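Local structure of O-phospho-L-seryl-tRNA:Cys-tRNA synthase (Methanocaldococcus jannaschii DSM 2661, 5X6B) at residues Gly65-Glu70 with Ile300-Ala305; Asp143-Tyr148 with Gly204-Leu209; Leu321-Tyr326 with Glu400-Val405; Arg377-Ile382 with Val406-Glu411. The protein converts O-phosphoseryl-tRNA(Cys) into cysteinyl-tRNA(Cys), probably through chemistry at a pyridoxal phosphate cofactor held as a Schiff base on a lysine. All coordinates share one frame; numbering follows the deposited sequence.

Interaction 1: Gly65-Glu70 with Ile300-Ala305; sequences GILPKE and IVTLMA
L67 and T302 meet through methyl groups: CD2 of L67 lies 4.0 Å from CG2 of T302, the two side chains crossing at about a right angle. T302 is turned so that its two branches do different work. CG2 stands opposite the carbonyl carbon and faces the leucine, whereas OG1 (chi1 63°) sits between backbone N and carbonyl carbon, where it bonds to P299 O in the preceding turn and accepts the N-H of S260, a loop residue shortly after the cofactor-bearing K255 that L67 also touches. L67 reaches across with one branch only, while its backbone N is bound by D80 of the second subunit.

The second point of contact lies a turn further along helix 298-305. A305 CB packs 3.9 Å from the carbonyl O of E70, and E70 CB is 4.0 Å from A305 O. Beyond CB the glutamate leaves the interface: its chain bends at chi2 (87°) and carries the carboxylate back to K69, where OE2 and NZ form a long salt bridge of 4.0 Å. With P68 as N-cap, helix 69-77 starts here, and its A71 and A74 continue the packing on A305.

No hydrogen bond joins the two segments. One point is methyl on methyl, the other sets CB groups against main-chain carbonyls, all van der Waals; P299 and S260 satisfy the threonine hydroxyl, and the charged end of E70 stays out of the buried interface.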
# COMPACT_ATOMS: atom_id res chain seq x y z
N GLY B 65 -7.93 -1.17 -10.20
CA GLY B 65 -7.04 -0.80 -9.11
C GLY B 65 -7.72 0.01 -8.02
O GLY B 65 -7.05 0.63 -7.19
N ILE B 66 -9.05 0.02 -8.02
CA ILE B 66 -9.80 0.72 -6.99
C ILE B 66 -9.71 -0.05 -5.68
O ILE B 66 -9.92 -1.26 -5.65
CB ILE B 66 -11.27 0.91 -7.40
CG1 ILE B 66 -11.37 1.67 -8.72
CG2 ILE B 66 -12.04 1.62 -6.31
CD1 ILE B 66 -10.79 3.07 -8.65
N LEU B 67 -9.37 0.64 -4.60
CA LEU B 67 -9.18 -0.03 -3.32
C LEU B 67 -10.50 -0.29 -2.61
O LEU B 67 -11.32 0.61 -2.47
CB LEU B 67 -8.25 0.78 -2.41
CG LEU B 67 -6.80 0.31 -2.39
CD1 LEU B 67 -6.12 0.56 -3.73
CD2 LEU B 67 -6.04 0.98 -1.25
N PRO B 68 -10.70 -1.54 -2.18
CA PRO B 68 -11.83 -1.92 -1.33
C PRO B 68 -11.57 -1.49 0.11
O PRO B 68 -10.41 -1.29 0.48
CB PRO B 68 -11.87 -3.44 -1.47
CG PRO B 68 -10.44 -3.82 -1.70
CD PRO B 68 -9.84 -2.69 -2.51
N LYS B 69 -12.63 -1.35 0.91
CA LYS B 69 -12.51 -0.80 2.25
C LYS B 69 -11.56 -1.61 3.14
O LYS B 69 -10.91 -1.05 4.02
CB LYS B 69 -13.89 -0.69 2.91
CG LYS B 69 -14.66 -1.99 2.99
CD LYS B 69 -15.98 -1.79 3.72
CE LYS B 69 -16.78 -3.08 3.81
NZ LYS B 69 -17.11 -3.60 2.46
N GLU B 70 -11.48 -2.91 2.91
CA GLU B 70 -10.56 -3.77 3.65
C GLU B 70 -9.13 -3.30 3.48
O GLU B 70 -8.34 -3.30 4.43
CB GLU B 70 -10.68 -5.23 3.20
CG GLU B 70 -12.06 -5.84 3.35
CD GLU B 70 -12.96 -5.58 2.15
OE1 GLU B 70 -12.56 -4.80 1.26
OE2 GLU B 70 -14.07 -6.15 2.10
N ILE B 300 2.13 -3.86 -1.08
CA ILE B 300 2.01 -5.30 -0.85
C ILE B 300 0.97 -5.56 0.24
O ILE B 300 0.30 -6.60 0.24
CB ILE B 300 3.38 -5.93 -0.46
CG1 ILE B 300 3.28 -7.46 -0.40
CG2 ILE B 300 3.89 -5.39 0.86
CD1 ILE B 300 2.91 -8.10 -1.72
N VAL B 301 0.82 -4.60 1.14
CA VAL B 301 -0.17 -4.70 2.20
C VAL B 301 -1.59 -4.57 1.63
O VAL B 301 -2.49 -5.29 2.04
CB VAL B 301 0.06 -3.65 3.28
CG1 VAL B 301 -1.06 -3.69 4.33
CG2 VAL B 301 1.41 -3.87 3.93
N THR B 302 -1.77 -3.65 0.69
CA THR B 302 -3.05 -3.50 0.02
C THR B 302 -3.35 -4.74 -0.82
O THR B 302 -4.50 -5.17 -0.91
CB THR B 302 -3.11 -2.25 -0.86
OG1 THR B 302 -2.14 -2.34 -1.91
CG2 THR B 302 -2.84 -1.01 -0.03
N LEU B 303 -2.32 -5.31 -1.43
CA LEU B 303 -2.47 -6.50 -2.27
C LEU B 303 -2.97 -7.69 -1.45
O LEU B 303 -3.86 -8.42 -1.88
CB LEU B 303 -1.15 -6.84 -2.96
CG LEU B 303 -1.16 -7.94 -4.03
CD1 LEU B 303 -2.10 -7.59 -5.18
CD2 LEU B 303 0.25 -8.19 -4.56
N MET B 304 -2.39 -7.88 -0.27
CA MET B 304 -2.84 -8.93 0.65
C MET B 304 -4.24 -8.63 1.19
O MET B 304 -5.04 -9.55 1.42
CB MET B 304 -1.86 -9.09 1.81
CG MET B 304 -0.52 -9.71 1.42
SD MET B 304 0.55 -10.00 2.86
CE MET B 304 1.00 -8.32 3.28
N ALA B 305 -4.54 -7.36 1.40
CA ALA B 305 -5.83 -6.96 1.95
C ALA B 305 -6.96 -7.07 0.92
O ALA B 305 -8.06 -7.50 1.24
CB ALA B 305 -5.75 -5.54 2.49

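Interaction 2: Asp143-Tyr148 with Gly204-Leu209; sequences DKNAHY and GEYGNL
The direct contact between these loops is made by the side chain of N145. Its OD1 comes to the edge of the Y206 ring, near the ring plane, in a van der Waals contact 4.1 Å from CE2; the amide and ring planes are 40° apart, so the groups do not stack. On the other branch, N145 ND2 and N208 ND2 only come near each other, at 4.4 Å, with no bond between them. The asparagine has CG beside its backbone N (chi1 -84°), which extends the amide toward the 204-209 loop.

The polar link across the contact is a water. It receives the N-H of G204 at 2.7 Å from G204 N and donates to the carbonyl of N145, 2.8 Å from N145 O. That carbonyl belongs to a type I turn from D143 to A146, closed by A146 N to D143 O at 3.3 Å.

Hydrogen bonds to third parties fix the amides. N145 bonds through OD1 to Y166 OH and through ND2 to Y173 O, and N208 through ND2 to T172 O and through OD1 to I341 N. D203 in turn accepts the backbone N-H groups of Y206 and N208.

Both loops follow parallel strands of the central sheet, 139-143 and 194-200. The neighbouring amides come near without pairing, each satisfied by its own partners, Y166 and Y173 for N145, T172 and I341 for N208, and one water supplies the polar bridge.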
# COMPACT_ATOMS: atom_id res chain seq x y z
N ASP B 143 3.85 -10.69 -29.28
CA ASP B 143 2.79 -10.24 -30.19
C ASP B 143 2.94 -8.76 -30.52
O ASP B 143 3.60 -8.02 -29.81
CB ASP B 143 1.41 -10.50 -29.58
CG ASP B 143 1.22 -9.81 -28.23
OD1 ASP B 143 2.21 -9.64 -27.50
OD2 ASP B 143 0.07 -9.44 -27.92
N LYS B 144 2.32 -8.33 -31.61
CA LYS B 144 2.42 -6.94 -32.05
C LYS B 144 1.56 -6.01 -31.20
O LYS B 144 1.69 -4.79 -31.29
CB LYS B 144 2.02 -6.82 -33.52
CG LYS B 144 3.12 -6.23 -34.39
CD LYS B 144 2.69 -6.07 -35.84
CE LYS B 144 3.54 -6.95 -36.75
NZ LYS B 144 3.42 -6.59 -38.19
N ASN B 145 0.70 -6.59 -30.37
CA ASN B 145 -0.15 -5.82 -29.47
C ASN B 145 0.49 -5.61 -28.10
O ASN B 145 -0.16 -5.11 -27.18
CB ASN B 145 -1.50 -6.50 -29.28
CG ASN B 145 -2.49 -6.16 -30.37
OD1 ASN B 145 -2.26 -5.26 -31.18
ND2 ASN B 145 -3.61 -6.87 -30.38
N ALA B 146 1.75 -5.99 -27.98
CA ALA B 146 2.42 -5.98 -26.68
C ALA B 146 2.54 -4.57 -26.10
O ALA B 146 2.70 -3.59 -26.82
CB ALA B 146 3.80 -6.62 -26.80
N HIS B 147 2.45 -4.51 -24.77
CA HIS B 147 2.59 -3.26 -24.03
C HIS B 147 4.01 -2.73 -24.17
O HIS B 147 4.96 -3.51 -24.19
CB HIS B 147 2.24 -3.48 -22.56
CG HIS B 147 2.01 -2.22 -21.79
ND1 HIS B 147 2.95 -1.68 -20.94
CD2 HIS B 147 0.95 -1.38 -21.75
CE1 HIS B 147 2.48 -0.57 -20.41
NE2 HIS B 147 1.27 -0.36 -20.88
N TYR B 148 4.14 -1.41 -24.24
CA TYR B 148 5.44 -0.77 -24.49
C TYR B 148 6.50 -1.22 -23.49
O TYR B 148 7.69 -1.26 -23.82
CB TYR B 148 5.31 0.76 -24.47
CG TYR B 148 5.16 1.38 -23.09
CD1 TYR B 148 6.27 1.70 -22.31
CD2 TYR B 148 3.90 1.69 -22.57
CE1 TYR B 148 6.14 2.27 -21.07
CE2 TYR B 148 3.76 2.26 -21.32
CZ TYR B 148 4.89 2.55 -20.57
OH TYR B 148 4.75 3.13 -19.33
N GLY B 204 -3.51 -3.77 -24.11
CA GLY B 204 -4.06 -2.58 -23.48
C GLY B 204 -4.53 -1.53 -24.46
O GLY B 204 -4.80 -0.39 -24.08
N GLU B 205 -4.64 -1.91 -25.73
CA GLU B 205 -5.15 -0.97 -26.73
C GLU B 205 -6.54 -1.38 -27.21
O GLU B 205 -7.36 -0.53 -27.53
CB GLU B 205 -4.19 -0.88 -27.92
CG GLU B 205 -4.54 0.21 -28.92
CD GLU B 205 -4.43 1.61 -28.34
OE1 GLU B 205 -3.72 1.79 -27.33
OE2 GLU B 205 -5.06 2.53 -28.90
N TYR B 206 -6.80 -2.68 -27.23
CA TYR B 206 -8.06 -3.18 -27.76
C TYR B 206 -8.76 -4.08 -26.76
O TYR B 206 -9.98 -4.26 -26.83
CB TYR B 206 -7.82 -3.93 -29.08
CG TYR B 206 -7.17 -3.06 -30.14
CD1 TYR B 206 -7.91 -2.09 -30.81
CD2 TYR B 206 -5.83 -3.21 -30.48
CE1 TYR B 206 -7.34 -1.29 -31.77
CE2 TYR B 206 -5.24 -2.41 -31.45
CZ TYR B 206 -6.00 -1.45 -32.09
OH TYR B 206 -5.44 -0.65 -33.05
N GLY B 207 -8.01 -4.63 -25.82
CA GLY B 207 -8.58 -5.49 -24.80
C GLY B 207 -9.02 -6.83 -25.36
O GLY B 207 -10.04 -7.37 -24.96
N ASN B 208 -8.23 -7.36 -26.30
CA ASN B 208 -8.49 -8.67 -26.86
C ASN B 208 -7.89 -9.78 -26.02
O ASN B 208 -6.70 -9.77 -25.72
CB ASN B 208 -7.94 -8.77 -28.29
CG ASN B 208 -8.70 -7.90 -29.26
OD1 ASN B 208 -9.89 -7.64 -29.08
ND2 ASN B 208 -8.02 -7.46 -30.32
N LEU B 209 -8.72 -10.74 -25.64
CA LEU B 209 -8.24 -11.94 -24.97
C LEU B 209 -7.57 -12.87 -25.99
O LEU B 209 -7.89 -12.82 -27.19
CB LEU B 209 -9.40 -12.64 -24.25
CG LEU B 209 -9.12 -13.90 -23.42
CD1 LEU B 209 -8.05 -13.64 -22.38
CD2 LEU B 209 -10.41 -14.35 -22.77
O HOH W 1 -0.92 -3.65 -24.87

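Interaction 3: Leu321-Tyr326 with Glu400-Val405; sequences LKKTRY and EQVEYV
V402 lies between two side chains of helix 317-331, one methyl for each. Its CG1 lies 3.8 Å from CD2 of Y326, meeting the ring obliquely as the two side chains slide past each other in opposite directions. Its CG2 is 4.1 Å from CD of K323, whose chain crosses the valine at about a right angle. CG1 anti to the backbone N (chi1 178°) and CG2 opposite the carbonyl carbon split the methyls in this way. At the outer margin Y326 OH passes 4.4 Å from CG of E403, a loose touch.

The lysine contributes only its aliphatic part here. Extended beyond CG, it carries NZ past the valine to a hydrogen bond with L397 O and a salt bridge with E320, which is consistent with the methylenes being kept alongside V402. W399 also packs on K323, and Y326 continues along the partner helix to V406.

The segments run nearly parallel, 15° apart with axes 10.8 Å from each other, in the C-terminal part of the chain. Behind helix 399-415, Q401 and V405 pack on strand 56-57; T324, on the side of its own helix away from the contact, touches D347 in the loop before strand 349-352.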
# COMPACT_ATOMS: atom_id res chain seq x y z
N LEU B 321 -18.43 -8.42 -17.65
CA LEU B 321 -18.56 -8.51 -19.11
C LEU B 321 -19.95 -8.06 -19.55
O LEU B 321 -20.10 -7.37 -20.56
CB LEU B 321 -18.28 -9.93 -19.60
CG LEU B 321 -16.81 -10.35 -19.51
CD1 LEU B 321 -16.62 -11.77 -19.99
CD2 LEU B 321 -15.96 -9.39 -20.31
N LYS B 322 -20.95 -8.44 -18.76
CA LYS B 322 -22.32 -8.00 -19.00
C LYS B 322 -22.44 -6.48 -18.97
O LYS B 322 -23.12 -5.90 -19.82
CB LYS B 322 -23.26 -8.62 -17.96
CG LYS B 322 -24.71 -8.22 -18.16
CD LYS B 322 -25.60 -8.92 -17.15
CE LYS B 322 -27.04 -8.44 -17.29
NZ LYS B 322 -27.94 -9.01 -16.24
N LYS B 323 -21.76 -5.84 -18.02
CA LYS B 323 -21.75 -4.38 -17.95
C LYS B 323 -21.09 -3.83 -19.20
O LYS B 323 -21.55 -2.84 -19.78
CB LYS B 323 -21.02 -3.88 -16.71
CG LYS B 323 -21.61 -4.31 -15.38
CD LYS B 323 -20.73 -3.82 -14.25
CE LYS B 323 -21.14 -4.41 -12.91
NZ LYS B 323 -20.11 -4.13 -11.87
N THR B 324 -20.00 -4.48 -19.59
CA THR B 324 -19.20 -4.06 -20.73
C THR B 324 -20.01 -4.15 -22.02
O THR B 324 -20.07 -3.19 -22.80
CB THR B 324 -17.95 -4.94 -20.86
OG1 THR B 324 -17.18 -4.87 -19.65
CG2 THR B 324 -17.10 -4.50 -22.04
N ARG B 325 -20.62 -5.30 -22.25
CA ARG B 325 -21.37 -5.53 -23.48
C ARG B 325 -22.61 -4.66 -23.55
O ARG B 325 -23.04 -4.28 -24.63
CB ARG B 325 -21.73 -7.01 -23.61
CG ARG B 325 -20.51 -7.88 -23.79
CD ARG B 325 -20.85 -9.34 -23.98
NE ARG B 325 -19.64 -10.15 -24.03
CZ ARG B 325 -19.62 -11.47 -24.13
NH1 ARG B 325 -20.76 -12.16 -24.19
NH2 ARG B 325 -18.46 -12.12 -24.16
N TYR B 326 -23.19 -4.35 -22.39
CA TYR B 326 -24.30 -3.41 -22.33
C TYR B 326 -23.88 -2.05 -22.87
O TYR B 326 -24.61 -1.42 -23.62
CB TYR B 326 -24.82 -3.26 -20.90
CG TYR B 326 -25.82 -2.13 -20.74
CD1 TYR B 326 -27.15 -2.30 -21.10
CD2 TYR B 326 -25.43 -0.90 -20.23
CE1 TYR B 326 -28.07 -1.27 -20.96
CE2 TYR B 326 -26.34 0.13 -20.08
CZ TYR B 326 -27.65 -0.06 -20.44
OH TYR B 326 -28.55 0.97 -20.30
N GLU B 400 -26.02 1.18 -11.66
CA GLU B 400 -26.58 2.53 -11.73
C GLU B 400 -25.56 3.49 -12.34
O GLU B 400 -25.91 4.34 -13.16
CB GLU B 400 -27.00 3.01 -10.35
CG GLU B 400 -27.70 4.37 -10.35
CD GLU B 400 -28.30 4.71 -9.00
OE1 GLU B 400 -28.38 3.82 -8.12
OE2 GLU B 400 -28.69 5.88 -8.81
N GLN B 401 -24.30 3.32 -11.96
CA GLN B 401 -23.24 4.15 -12.51
C GLN B 401 -23.04 3.86 -13.99
O GLN B 401 -22.78 4.77 -14.78
CB GLN B 401 -21.94 3.94 -11.73
CG GLN B 401 -22.01 4.46 -10.32
CD GLN B 401 -20.80 4.09 -9.50
OE1 GLN B 401 -20.38 2.94 -9.48
NE2 GLN B 401 -20.24 5.07 -8.80
N VAL B 402 -23.18 2.59 -14.36
CA VAL B 402 -23.09 2.20 -15.76
C VAL B 402 -24.17 2.89 -16.60
O VAL B 402 -23.87 3.47 -17.65
CB VAL B 402 -23.20 0.67 -15.92
CG1 VAL B 402 -23.16 0.28 -17.39
CG2 VAL B 402 -22.09 -0.03 -15.14
N GLU B 403 -25.42 2.85 -16.14
CA GLU B 403 -26.51 3.53 -16.84
C GLU B 403 -26.25 5.03 -16.93
O GLU B 403 -26.48 5.65 -17.97
CB GLU B 403 -27.86 3.31 -16.15
CG GLU B 403 -28.35 1.89 -16.03
CD GLU B 403 -29.76 1.86 -15.47
OE1 GLU B 403 -30.57 2.73 -15.86
OE2 GLU B 403 -30.06 0.99 -14.61
N TYR B 404 -25.79 5.61 -15.82
CA TYR B 404 -25.50 7.03 -15.77
C TYR B 404 -24.53 7.44 -16.87
O TYR B 404 -24.79 8.38 -17.63
CB TYR B 404 -24.94 7.43 -14.41
CG TYR B 404 -24.65 8.90 -14.29
CD1 TYR B 404 -25.63 9.79 -13.88
CD2 TYR B 404 -23.40 9.42 -14.62
CE1 TYR B 404 -25.38 11.14 -13.77
CE2 TYR B 404 -23.14 10.77 -14.53
CZ TYR B 404 -24.13 11.63 -14.10
OH TYR B 404 -23.89 12.98 -14.00
N VAL B 405 -23.41 6.72 -16.95
CA VAL B 405 -22.37 7.00 -17.93
C VAL B 405 -22.90 6.92 -19.36
O VAL B 405 -22.66 7.83 -20.17
CB VAL B 405 -21.19 6.02 -17.79
CG1 VAL B 405 -20.20 6.22 -18.93
CG2 VAL B 405 -20.52 6.20 -16.43

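Interaction 4: Arg377-Ile382 with Val406-Glu411; sequences RGIGGI and VNAIKE
R377, just past helix 369-375, reaches E411 on helix 399-415. From CB, which points toward that helix, the chain sets off with CG beside the backbone N (chi1 -44°) and stays extended through CD to NE; the side chain also packs on I412 and S415. At CZ it arrives over the last turn of the 406-411 segment, 4.1 Å from CB of E411. NH1 lies 4.0 Å from the E411 carbonyl O, too far for more than a loose approach. NH2 does the binding: it forms a salt bridge with E411 OE1 at 2.8 Å. The carboxylate oxygen comes to the edge of the guanidinium, near its plane, yet the two planes are 52° apart, so a single nitrogen-oxygen pair carries the bridge in place of a flat two-pronged match. NH2 is also 4.0 Å from A408 O, which lies oblique to the group.

Deeper than the charge pair lies an apolar touch, I379 CD1 on A408 CB at 3.6 Å. Between arginine and isoleucine, G378 with its positive phi of 72° is the C-prime residue of a Schellman motif that ends helix 369-375 and turns the chain into strand 379-380. That strand bonds to strand 56-57.

The chemistry divides by depth. A buried isoleucine on alanine lets strand and helix approach closely, while the charge pair, with E411 exposed to solvent, clasps the outside; its strength is probably moderated by water.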
# COMPACT_ATOMS: atom_id res chain seq x y z
N ARG B 377 -20.59 16.77 -16.22
CA ARG B 377 -21.53 15.77 -15.73
C ARG B 377 -20.84 14.77 -14.81
O ARG B 377 -21.33 13.66 -14.61
CB ARG B 377 -22.20 15.06 -16.90
CG ARG B 377 -22.64 16.01 -17.99
CD ARG B 377 -23.64 15.40 -18.94
NE ARG B 377 -24.05 16.37 -19.95
CZ ARG B 377 -25.17 16.28 -20.67
NH1 ARG B 377 -25.46 17.21 -21.57
NH2 ARG B 377 -26.00 15.27 -20.46
N GLY B 378 -19.69 15.17 -14.26
CA GLY B 378 -19.02 14.39 -13.24
C GLY B 378 -18.36 13.12 -13.74
O GLY B 378 -18.30 12.12 -13.02
N ILE B 379 -17.86 13.15 -14.97
CA ILE B 379 -17.20 11.99 -15.55
C ILE B 379 -15.83 12.36 -16.11
O ILE B 379 -15.67 13.39 -16.76
CB ILE B 379 -18.05 11.35 -16.67
CG1 ILE B 379 -19.45 10.98 -16.16
CG2 ILE B 379 -17.37 10.11 -17.22
CD1 ILE B 379 -20.36 10.42 -17.22
N GLY B 380 -14.85 11.51 -15.85
CA GLY B 380 -13.53 11.71 -16.41
C GLY B 380 -12.89 10.38 -16.76
O GLY B 380 -13.54 9.34 -16.71
N GLY B 381 -11.61 10.42 -17.12
CA GLY B 381 -10.88 9.20 -17.44
C GLY B 381 -10.64 9.07 -18.93
O GLY B 381 -9.95 8.16 -19.37
N ILE B 382 -11.21 9.99 -19.70
CA ILE B 382 -10.98 10.04 -21.13
C ILE B 382 -9.99 11.16 -21.45
O ILE B 382 -10.11 12.27 -20.91
CB ILE B 382 -12.29 10.28 -21.92
CG1 ILE B 382 -13.39 9.34 -21.42
CG2 ILE B 382 -12.06 10.08 -23.41
CD1 ILE B 382 -13.05 7.88 -21.54
N VAL B 406 -23.62 5.84 -19.66
CA VAL B 406 -24.19 5.64 -20.99
C VAL B 406 -25.15 6.76 -21.38
O VAL B 406 -25.03 7.34 -22.46
CB VAL B 406 -24.92 4.29 -21.09
CG1 VAL B 406 -25.74 4.23 -22.36
CG2 VAL B 406 -23.93 3.14 -21.03
N ASN B 407 -26.09 7.06 -20.49
CA ASN B 407 -27.04 8.14 -20.74
C ASN B 407 -26.32 9.47 -20.91
O ASN B 407 -26.72 10.30 -21.73
CB ASN B 407 -28.07 8.23 -19.61
CG ASN B 407 -29.00 7.03 -19.56
OD1 ASN B 407 -29.22 6.37 -20.58
ND2 ASN B 407 -29.54 6.75 -18.38
N ALA B 408 -25.26 9.65 -20.13
CA ALA B 408 -24.48 10.87 -20.18
C ALA B 408 -23.92 11.09 -21.58
O ALA B 408 -24.15 12.13 -22.19
CB ALA B 408 -23.35 10.82 -19.17
N ILE B 409 -23.20 10.09 -22.08
CA ILE B 409 -22.61 10.14 -23.42
C ILE B 409 -23.66 10.38 -24.50
O ILE B 409 -23.46 11.21 -25.40
CB ILE B 409 -21.84 8.84 -23.74
CG1 ILE B 409 -20.72 8.61 -22.73
CG2 ILE B 409 -21.27 8.89 -25.15
CD1 ILE B 409 -20.04 7.26 -22.86
N LYS B 410 -24.78 9.67 -24.41
CA LYS B 410 -25.89 9.85 -25.34
C LYS B 410 -26.39 11.29 -25.37
O LYS B 410 -26.61 11.86 -26.44
CB LYS B 410 -27.06 8.93 -24.98
CG LYS B 410 -26.83 7.46 -25.31
CD LYS B 410 -28.08 6.65 -25.04
CE LYS B 410 -27.90 5.20 -25.44
NZ LYS B 410 -29.14 4.41 -25.20
N GLU B 411 -26.58 11.87 -24.19
CA GLU B 411 -27.07 13.24 -24.10
C GLU B 411 -26.03 14.25 -24.54
O GLU B 411 -26.37 15.36 -24.95
CB GLU B 411 -27.53 13.55 -22.68
CG GLU B 411 -28.71 12.73 -22.21
CD GLU B 411 -28.91 12.84 -20.72
OE1 GLU B 411 -28.16 13.60 -20.07
OE2 GLU B 411 -29.82 12.16 -20.19

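How the interactions relate
Interaction 2 is nested within the loop closed by interaction 1, and both precede interactions 3 and 4, whose segments alternate along the chain. Interaction 2 belongs to loops at the ends of central-sheet strands, in a seven-stranded mixed sheet like that of fold-type I pyridoxal phosphate enzymes; its centre is 26 Å from that of interaction 1, at the subunit interface. Interactions 3 and 4 have centres 12 Å apart and share helix 399-415: Y404 OH probably bonds to R377 O (2.7 Å), and Y326 packs on V406. Different flanks of that helix thus carry helix 317-331 and strand 379-380, joining the C-terminal part into one unit, while the other contacts lie in the part that carries the seven-stranded sheet.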